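Local structure of riboflavin kinase, putative (Trypanosoma brucei, 3BNW) at residues A[143-146]-A[147-150]. The protein probably phosphorylates riboflavin with ATP to give FMN, the riboflavin kinase step of flavin cofactor synthesis. Numbering follows the deposited sequence.
Sequences DVQF and TRDM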
ATOM      1  N   ASP A 143       9.165  -1.420 -10.390  1.00 27.83           N
ATOM      2  CA  ASP A 143       7.948  -1.045  -9.674  1.00 27.84           C
ATOM      3  C   ASP A 143       8.145   0.269  -8.930  1.00 27.73           C
ATOM      4  O   ASP A 143       7.293   1.153  -8.989  1.00 27.51           O
ATOM      5  CB  ASP A 143       7.552  -2.115  -8.651  1.00 27.89           C
ATOM      6  CG  ASP A 143       7.187  -3.441  -9.282  1.00 28.24           C
ATOM      7  OD1 ASP A 143       6.819  -3.492 -10.481  1.00 27.81           O
ATOM      8  OD2 ASP A 143       7.265  -4.446  -8.549  1.00 28.79           O
ATOM      9  N   VAL A 144       9.268   0.374  -8.220  1.00 27.66           N
ATOM     10  CA  VAL A 144       9.594   1.561  -7.435  1.00 27.66           C
ATOM     11  C   VAL A 144       9.661   2.814  -8.312  1.00 27.68           C
ATOM     12  O   VAL A 144       9.083   3.841  -7.970  1.00 27.12           O
ATOM     13  CB  VAL A 144      10.934   1.382  -6.677  1.00 27.81           C
ATOM     14  CG1 VAL A 144      11.344   2.672  -5.972  1.00 28.15           C
ATOM     15  CG2 VAL A 144      10.831   0.246  -5.672  1.00 28.08           C
ATOM     16  N   GLN A 145      10.344   2.716  -9.450  1.00 28.13           N
ATOM     17  CA  GLN A 145      10.514   3.866 -10.344  1.00 28.58           C
ATOM     18  C   GLN A 145       9.204   4.236 -11.040  1.00 28.62           C
ATOM     19  O   GLN A 145       8.911   5.417 -11.231  1.00 28.88           O
ATOM     20  CB  GLN A 145      11.600   3.597 -11.394  1.00 28.64           C
ATOM     21  CG  GLN A 145      12.502   4.801 -11.673  1.00 29.82           C
ATOM     22  CD  GLN A 145      13.640   4.940 -10.652  1.00 31.57           C
ATOM     23  OE1 GLN A 145      13.406   5.181  -9.462  1.00 32.22           O
ATOM     24  NE2 GLN A 145      14.878   4.782 -11.122  1.00 31.55           N
ATOM     25  N   PHE A 146       8.433   3.223 -11.423  1.00 28.62           N
ATOM     26  CA  PHE A 146       7.134   3.423 -12.054  1.00 29.06           C
ATOM     27  C   PHE A 146       6.207   4.174 -11.106  1.00 29.49           C
ATOM     28  O   PHE A 146       5.657   5.215 -11.458  1.00 29.52           O
ATOM     29  CB  PHE A 146       6.522   2.072 -12.431  1.00 28.84           C
ATOM     30  CG  PHE A 146       5.160   2.170 -13.055  1.00 29.59           C
ATOM     31  CD1 PHE A 146       4.998   2.729 -14.318  1.00 29.73           C
ATOM     32  CD2 PHE A 146       4.037   1.688 -12.392  1.00 29.50           C
ATOM     33  CE1 PHE A 146       3.738   2.814 -14.904  1.00 28.75           C
ATOM     34  CE2 PHE A 146       2.776   1.770 -12.974  1.00 28.49           C
ATOM     35  CZ  PHE A 146       2.629   2.334 -14.231  1.00 28.40           C
ATOM     36  N   THR A 147       6.062   3.636  -9.898  1.00 29.94           N
ATOM     37  CA  THR A 147       5.270   4.256  -8.841  1.00 30.18           C
ATOM     38  C   THR A 147       5.673   5.710  -8.613  1.00 30.60           C
ATOM     39  O   THR A 147       4.820   6.561  -8.388  1.00 30.67           O
ATOM     40  CB  THR A 147       5.416   3.470  -7.514  1.00 30.37           C
ATOM     41  OG1 THR A 147       4.882   2.148  -7.676  1.00 28.88           O
ATOM     42  CG2 THR A 147       4.690   4.180  -6.368  1.00 30.80           C
ATOM     43  N   ARG A 148       6.972   5.984  -8.681  1.00 31.33           N
ATOM     44  CA  ARG A 148       7.488   7.347  -8.548  1.00 32.08           C
ATOM     45  C   ARG A 148       7.179   8.221  -9.761  1.00 31.99           C
ATOM     46  O   ARG A 148       6.827   9.386  -9.601  1.00 32.28           O
ATOM     47  CB  ARG A 148       8.995   7.321  -8.281  1.00 32.19           C
ATOM     48  CG  ARG A 148       9.304   6.856  -6.882  1.00 33.14           C
ATOM     49  CD  ARG A 148      10.747   7.054  -6.479  1.00 33.60           C
ATOM     50  NE  ARG A 148      10.846   7.068  -5.021  1.00 35.38           N
ATOM     51  CZ  ARG A 148      11.968   6.927  -4.324  1.00 36.83           C
ATOM     52  NH1 ARG A 148      13.140   6.754  -4.931  1.00 38.24           N
ATOM     53  NH2 ARG A 148      11.913   6.956  -2.997  1.00 37.28           N
ATOM     54  N   ASP A 149       7.311   7.668 -10.964  1.00 31.94           N
ATOM     55  CA  ASP A 149       7.012   8.414 -12.191  1.00 31.67           C
ATOM     56  C   ASP A 149       5.525   8.750 -12.302  1.00 31.20           C
ATOM     57  O   ASP A 149       5.163   9.840 -12.755  1.00 31.18           O
ATOM     58  CB  ASP A 149       7.476   7.636 -13.434  1.00 31.79           C
ATOM     59  CG  ASP A 149       8.999   7.593 -13.572  1.00 32.66           C
ATOM     60  OD1 ASP A 149       9.703   8.302 -12.818  1.00 34.07           O
ATOM     61  OD2 ASP A 149       9.495   6.847 -14.442  1.00 33.15           O
ATOM     62  N   MET A 150       4.675   7.817 -11.880  1.00 30.70           N
ATOM     63  CA  MET A 150       3.224   8.015 -11.921  1.00 30.39           C
ATOM     64  C   MET A 150       2.769   9.073 -10.921  1.00 30.81           C
ATOM     65  O   MET A 150       1.932   9.912 -11.240  1.00 30.76           O
ATOM     66  CB  MET A 150       2.488   6.699 -11.637  1.00 29.85           C
ATOM     67  CG  MET A 150       2.652   5.622 -12.709  1.00 28.26           C
ATOM     68  SD  MET A 150       2.157   6.117 -14.367  1.00 23.53           S
ATOM     69  CE  MET A 150       0.494   6.686 -14.049  1.00 26.69           C
TER
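Asp143 O is gripped twice by Thr147, one turn further along helix 133-151. The backbone bond from Thr147 N to Asp143 O measures 2.9 Å and is nearly straight, with an angle of 169° at the hydrogen. The hydroxyl supplies the second donor: Thr147 OG1 to Asp143 O is also 2.9 Å, but it lies above the carbonyl plane, on the opposite face from the amide nitrogen. A chi1 of -64° holds OG1 beside the threonine's own nitrogen, which puts it within bonding distance of Asp143 O one turn back. The Asp143 carboxylate looks elsewhere, to a salt bridge with Arg125 of strand 115-126.

A second i to i+4 pair joins Phe146 and Met150. Their backbones meet through Met150 N to Phe146 O, 2.8 Å. With CG anti to the backbone N, the phenyl ring of Phe146 stands outward from the helix, and Met150, bent at chi2 and chi3, comes to it. Met150 CG lies over one ring face, 3.7 Å from the Phe146 centroid and 15° off the normal, a CH-pi contact; Met150 SD adds an oblique Met-aromatic contact, 4.3 Å from that centroid. His8, left over from the expression tag, also stacks with this ring.

The remaining links are regular helical bonds, such as Asp149 N to Gln145 O at 2.8 Å. Asp143, Thr147 and Met150 lie against strands 115-126 and 58-69 of the antiparallel sheet, while Gln145, Arg148 and Asp149 are exposed, as in an amphipathic helix packed on a sheet. The chemistry implies that the buried Thr147 hydroxyl spends its proton inside the helix, whereas dispersion and weak aromatic contacts hold Phe146 to Met150.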